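Periplasmic binding protein (Veillonella parvula, PDB 4N01) probably captures a solute, not yet identified, in the periplasm between two alpha/beta lobes, as the binding component of an uptake system. Local coordinates at residues 75-79 with 316-320; 125-130 with 149-155. One frame throughout, in Å; residues are numbered along the deposited sequence.

Interaction 1. Residues 75-79 with 316-320; sequences EMMLQ and PGVRT
Glu75 and Arg319 form a side-on, two-pronged salt bridge between helix 71-79 and the loop that leads into helix 320-332. Arg319 NE donates to Glu75 OE1 at 3.0 Å and Arg319 NH2 to Glu75 OE2 at 2.8 Å, each oxygen offering its syn lone pair. Carboxylate and guanidinium planes differ by only 18°, and this double grip fixes the turn of both groups. Gln71 and the backbone N of Tyr97 also bond to Glu75 OE2, and the carbonyl of Glu95 takes a further bond from Arg319 NH2.

Apolar contact is centred on Val318. Its CG1 points at the helix backbone, 3.7 Å from Met76 CA and equally far from Gln79 CB, while CG2 lies 4.1 Å from Glu75 CB.

Two waters complete the seam. One donates to Glu75 OE1 and accepts from Val318 N. The other donates to both Gln79 OE1 and Val318 O; with CG anti to the backbone N (chi1 -177°), Gln79 bends at chi2 to bring its OE1 over beside Val318.

The contact lies where the lobe of helix 71-79 meets the C-terminal lobe, in a fold consistent with the helix-linked periplasmic binding proteins.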
loop_
_atom_site.group_PDB
_atom_site.type_symbol
_atom_site.label_atom_id
_atom_site.label_comp_id
_atom_site.label_asym_id
_atom_site.label_seq_id
_atom_site.Cartn_x
_atom_site.Cartn_y
_atom_site.Cartn_z
ATOM N N GLU A 75 -9.780 1.865 -1.135
ATOM C CA GLU A 75 -10.030 0.892 -0.076
ATOM C C GLU A 75 -10.087 1.547 1.300
ATOM O O GLU A 75 -10.946 1.197 2.110
ATOM C CB GLU A 75 -9.042 -0.295 -0.156
ATOM C CG GLU A 75 -9.238 -1.062 -1.476
ATOM C CD GLU A 75 -8.398 -2.328 -1.629
ATOM O OE1 GLU A 75 -7.449 -2.553 -0.836
ATOM O OE2 GLU A 75 -8.697 -3.114 -2.567
HETATM N N MSE A 76 -9.211 2.522 1.541
HETATM C CA MSE A 76 -9.224 3.254 2.804
HETATM C C MSE A 76 -10.570 3.913 3.013
HETATM O O MSE A 76 -11.155 3.823 4.091
HETATM C CB MSE A 76 -8.108 4.300 2.840
HETATM C CG MSE A 76 -6.736 3.658 2.925
HETATM SE SE MSE A 76 -5.327 4.980 2.731
HETATM C CE MSE A 76 -5.657 5.989 4.348
HETATM N N MSE A 77 -11.076 4.558 1.971
HETATM C CA MSE A 77 -12.356 5.246 2.084
HETATM C C MSE A 77 -13.519 4.272 2.267
HETATM O O MSE A 77 -14.416 4.517 3.077
HETATM C CB MSE A 77 -12.585 6.167 0.882
HETATM C CG MSE A 77 -11.638 7.364 0.866
HETATM SE SE MSE A 77 -12.237 8.700 -0.412
HETATM C CE MSE A 77 -13.911 9.211 0.441
ATOM N N LEU A 78 -13.503 3.163 1.539
ATOM C CA LEU A 78 -14.580 2.174 1.672
ATOM C C LEU A 78 -14.574 1.524 3.062
ATOM O O LEU A 78 -15.632 1.214 3.626
ATOM C CB LEU A 78 -14.480 1.107 0.574
ATOM C CG LEU A 78 -14.723 1.606 -0.860
ATOM C CD1 LEU A 78 -14.380 0.526 -1.871
ATOM C CD2 LEU A 78 -16.173 2.072 -1.055
ATOM N N GLN A 79 -13.383 1.337 3.618
ATOM C CA GLN A 79 -13.255 0.709 4.927
ATOM C C GLN A 79 -13.940 1.576 5.984
ATOM O O GLN A 79 -14.532 1.058 6.933
ATOM C CB GLN A 79 -11.776 0.493 5.268
ATOM C CG GLN A 79 -11.514 -0.217 6.594
ATOM C CD GLN A 79 -11.934 -1.673 6.568
ATOM O OE1 GLN A 79 -11.420 -2.465 5.777
ATOM N NE2 GLN A 79 -12.878 -2.033 7.434
ATOM N N PRO A 316 0.734 0.888 1.679
ATOM C CA PRO A 316 -0.283 1.480 2.558
ATOM C C PRO A 316 -1.712 1.181 2.107
ATOM O O PRO A 316 -1.972 1.125 0.905
ATOM C CB PRO A 316 -0.007 2.975 2.434
ATOM C CG PRO A 316 1.481 3.045 2.217
ATOM C CD PRO A 316 1.781 1.868 1.322
ATOM N N GLY A 317 -2.618 0.988 3.062
ATOM C CA GLY A 317 -3.999 0.650 2.750
ATOM C C GLY A 317 -4.682 0.085 3.978
ATOM O O GLY A 317 -4.427 0.543 5.093
ATOM N N VAL A 318 -5.542 -0.910 3.786
ATOM C CA VAL A 318 -6.315 -1.459 4.895
ATOM C C VAL A 318 -6.028 -2.938 5.076
ATOM O O VAL A 318 -6.641 -3.590 5.910
ATOM C CB VAL A 318 -7.827 -1.253 4.688
ATOM C CG1 VAL A 318 -8.142 0.229 4.572
ATOM C CG2 VAL A 318 -8.285 -2.006 3.444
ATOM N N ARG A 319 -5.073 -3.465 4.306
ATOM C CA ARG A 319 -4.843 -4.907 4.306
ATOM C C ARG A 319 -3.653 -5.346 5.139
ATOM O O ARG A 319 -3.397 -6.550 5.247
ATOM C CB ARG A 319 -4.612 -5.414 2.882
ATOM C CG ARG A 319 -5.677 -5.006 1.873
ATOM C CD ARG A 319 -5.417 -5.769 0.593
ATOM N NE ARG A 319 -6.225 -5.282 -0.516
ATOM C CZ ARG A 319 -6.506 -5.998 -1.598
ATOM N NH1 ARG A 319 -6.070 -7.254 -1.702
ATOM N NH2 ARG A 319 -7.233 -5.465 -2.564
ATOM N N THR A 320 -2.907 -4.394 5.695
ATOM C CA THR A 320 -1.589 -4.726 6.236
ATOM C C THR A 320 -1.570 -5.776 7.335
ATOM O O THR A 320 -0.861 -6.780 7.225
ATOM C CB THR A 320 -0.823 -3.479 6.754
ATOM O OG1 THR A 320 -0.829 -2.468 5.740
ATOM C CG2 THR A 320 0.613 -3.856 7.068
HETATM O O HOH W 1 -5.686 -1.609 1.057
HETATM O O HOH W 2 -9.275 -3.808 6.989
#

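Interaction 2. Residues 125-130 with 149-155; sequences PDFATG and KVNIWIP
Phe127 and Trp153 stand next to each other on one face of the parallel pair 127-129 and 151-153, their rings running alongside, with Phe127 CZ 3.6 Å from Trp153 CB. In both, chi1 near 180° swings the ring away from its own backbone nitrogen and off the sheet toward helix 165-178, where Ile178 touches both. Thr129 stands on the same face, its OG1 donating to Trp153 O at 2.7 Å and lying 3.4 Å from CE3 of the indole. The donor is tilted 30° from the carbonyl plane of Trp153. The N of Pro155 lies above one face of the indole, toward its rim.

Backbone bonds run in the staggered pattern of parallel strands: Asn151 N to Asp126 O, Ala128 N to Asn151 O at 2.8 Å, and Trp153 N to Ala128 O. The two strands flank helix 142-147 in a beta-alpha-beta crossover, and strand 151-153 is the outermost at its end of the five-stranded parallel sheet. A Schellman motif closes that helix, with Lys149 at positive phi turning the chain into the second strand.

On the other face the two segments touch little, Ala128 CB meeting Val150 CG1 at 4.0 Å. Other residues fill in there: Phe135 packs on Ala128 and Ile152, and Phe50 on Ile152 and Ile154.

The end at Asp126 and Asn151 is looser and partly exposed. Here a water bridges Asp126 O to Asn151 ND2. The carboxylate of Asp126 is bonded by the backbone nitrogens of Thr64 and His65, while the exposed side chain of Lys149 leads off from the strands.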
loop_
_atom_site.group_PDB
_atom_site.type_symbol
_atom_site.label_atom_id
_atom_site.label_comp_id
_atom_site.label_asym_id
_atom_site.label_seq_id
_atom_site.Cartn_x
_atom_site.Cartn_y
_atom_site.Cartn_z
ATOM N N PRO A 125 -16.322 17.188 -8.398
ATOM C CA PRO A 125 -15.591 16.752 -7.201
ATOM C C PRO A 125 -15.311 17.914 -6.258
ATOM O O PRO A 125 -15.170 19.053 -6.713
ATOM C CB PRO A 125 -14.269 16.239 -7.772
ATOM C CG PRO A 125 -14.076 17.045 -9.022
ATOM C CD PRO A 125 -15.452 17.222 -9.590
ATOM N N ASP A 126 -15.225 17.629 -4.961
ATOM C CA ASP A 126 -14.865 18.656 -3.989
ATOM C C ASP A 126 -13.671 18.209 -3.154
ATOM O O ASP A 126 -13.107 18.989 -2.384
ATOM C CB ASP A 126 -16.065 19.045 -3.107
ATOM C CG ASP A 126 -16.672 17.861 -2.347
ATOM O OD1 ASP A 126 -16.217 16.707 -2.517
ATOM O OD2 ASP A 126 -17.642 18.092 -1.585
ATOM N N PHE A 127 -13.269 16.955 -3.348
ATOM C CA PHE A 127 -12.170 16.360 -2.594
ATOM C C PHE A 127 -11.548 15.271 -3.454
ATOM O O PHE A 127 -12.270 14.518 -4.111
ATOM C CB PHE A 127 -12.717 15.754 -1.298
ATOM C CG PHE A 127 -11.691 15.027 -0.460
ATOM C CD1 PHE A 127 -11.028 15.681 0.565
ATOM C CD2 PHE A 127 -11.424 13.678 -0.673
ATOM C CE1 PHE A 127 -10.097 15.008 1.357
ATOM C CE2 PHE A 127 -10.494 12.993 0.119
ATOM C CZ PHE A 127 -9.834 13.665 1.136
ATOM N N ALA A 128 -10.219 15.186 -3.462
ATOM C CA ALA A 128 -9.548 14.139 -4.232
ATOM C C ALA A 128 -8.419 13.577 -3.405
ATOM O O ALA A 128 -7.774 14.319 -2.668
ATOM C CB ALA A 128 -9.016 14.691 -5.542
ATOM N N THR A 129 -8.185 12.270 -3.519
ATOM C CA THR A 129 -7.086 11.632 -2.797
ATOM C C THR A 129 -6.494 10.524 -3.659
ATOM O O THR A 129 -7.144 10.056 -4.595
ATOM C CB THR A 129 -7.562 11.042 -1.451
ATOM O OG1 THR A 129 -6.439 10.490 -0.740
ATOM C CG2 THR A 129 -8.599 9.947 -1.687
ATOM N N GLY A 130 -5.265 10.112 -3.353
ATOM C CA GLY A 130 -4.575 9.109 -4.151
ATOM C C GLY A 130 -3.079 9.145 -3.909
ATOM O O GLY A 130 -2.602 9.944 -3.103
ATOM N N LYS A 149 -11.205 24.695 -6.690
ATOM C CA LYS A 149 -11.586 24.578 -5.276
ATOM C C LYS A 149 -11.664 23.144 -4.747
ATOM O O LYS A 149 -12.253 22.896 -3.694
ATOM C CB LYS A 149 -12.900 25.319 -4.996
ATOM C CG LYS A 149 -12.899 26.788 -5.407
ATOM C CD LYS A 149 -14.304 27.378 -5.320
ATOM C CE LYS A 149 -14.299 28.891 -5.502
ATOM N NZ LYS A 149 -15.677 29.458 -5.473
ATOM N N VAL A 150 -11.057 22.201 -5.458
ATOM C CA VAL A 150 -10.979 20.831 -4.962
ATOM C C VAL A 150 -9.933 20.750 -3.846
ATOM O O VAL A 150 -8.816 21.248 -4.009
ATOM C CB VAL A 150 -10.585 19.848 -6.094
ATOM C CG1 VAL A 150 -10.412 18.425 -5.551
ATOM C CG2 VAL A 150 -11.620 19.888 -7.221
ATOM N N ASN A 151 -10.296 20.137 -2.720
ATOM C CA ASN A 151 -9.346 19.846 -1.643
ATOM C C ASN A 151 -8.617 18.537 -1.917
ATOM O O ASN A 151 -9.254 17.518 -2.196
ATOM C CB ASN A 151 -10.084 19.751 -0.302
ATOM C CG ASN A 151 -10.621 21.099 0.166
ATOM O OD1 ASN A 151 -9.931 22.115 0.068
ATOM N ND2 ASN A 151 -11.854 21.114 0.667
ATOM N N ILE A 152 -7.286 18.548 -1.832
ATOM C CA ILE A 152 -6.506 17.349 -2.100
ATOM C C ILE A 152 -5.853 16.874 -0.814
ATOM O O ILE A 152 -5.252 17.668 -0.085
ATOM C CB ILE A 152 -5.390 17.622 -3.124
ATOM C CG1 ILE A 152 -5.987 18.188 -4.414
ATOM C CG2 ILE A 152 -4.611 16.345 -3.415
ATOM C CD1 ILE A 152 -4.943 18.600 -5.446
ATOM N N TRP A 153 -5.968 15.581 -0.534
ATOM C CA TRP A 153 -5.355 14.995 0.654
ATOM C C TRP A 153 -4.627 13.732 0.265
ATOM O O TRP A 153 -5.170 12.901 -0.463
ATOM C CB TRP A 153 -6.425 14.632 1.684
ATOM C CG TRP A 153 -5.849 13.967 2.891
ATOM C CD1 TRP A 153 -5.174 14.569 3.910
ATOM C CD2 TRP A 153 -5.882 12.566 3.201
ATOM N NE1 TRP A 153 -4.791 13.633 4.839
ATOM C CE2 TRP A 153 -5.216 12.396 4.427
ATOM C CE3 TRP A 153 -6.414 11.443 2.559
ATOM C CZ2 TRP A 153 -5.064 11.145 5.031
ATOM C CZ3 TRP A 153 -6.270 10.201 3.161
ATOM C CH2 TRP A 153 -5.599 10.066 4.386
ATOM N N ILE A 154 -3.406 13.571 0.760
ATOM C CA ILE A 154 -2.618 12.373 0.466
ATOM C C ILE A 154 -2.143 11.748 1.772
ATOM O O ILE A 154 -1.590 12.454 2.623
ATOM C CB ILE A 154 -1.378 12.729 -0.381
ATOM C CG1 ILE A 154 -1.823 13.321 -1.724
ATOM C CG2 ILE A 154 -0.495 11.495 -0.600
ATOM C CD1 ILE A 154 -0.689 13.918 -2.521
ATOM N N PRO A 155 -2.382 10.437 1.948
ATOM C CA PRO A 155 -1.883 9.762 3.155
ATOM C C PRO A 155 -0.386 10.012 3.346
ATOM O O PRO A 155 0.405 9.893 2.395
ATOM C CB PRO A 155 -2.149 8.284 2.868
ATOM C CG PRO A 155 -3.384 8.300 1.970
ATOM C CD PRO A 155 -3.190 9.542 1.097
HETATM O O HOH W 3 -13.550 18.985 0.433
#

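From the N terminus, after strand 66-68 the chain forms helix 71-79, then strand 127-129, crosses helix 142-147 and comes back as strand 151-153, so interaction 2 closes a short loop with 18 residues between its segments. Interaction 1 closes only when the chain returns at 316-320, after 236 intervening residues, and interaction 2 is nested wholly inside that loop. Their centres are about 17 Å apart, yet they touch: Met76 SE lies 3.9 Å from Pro155 CG, and Met77 SE packs on Thr129 CG2. Helix 71-79 thus rests on the strand pair of its own sheet while also meeting the loop before helix 320-332, linking the five-stranded sheet to the C-terminal part of the chain.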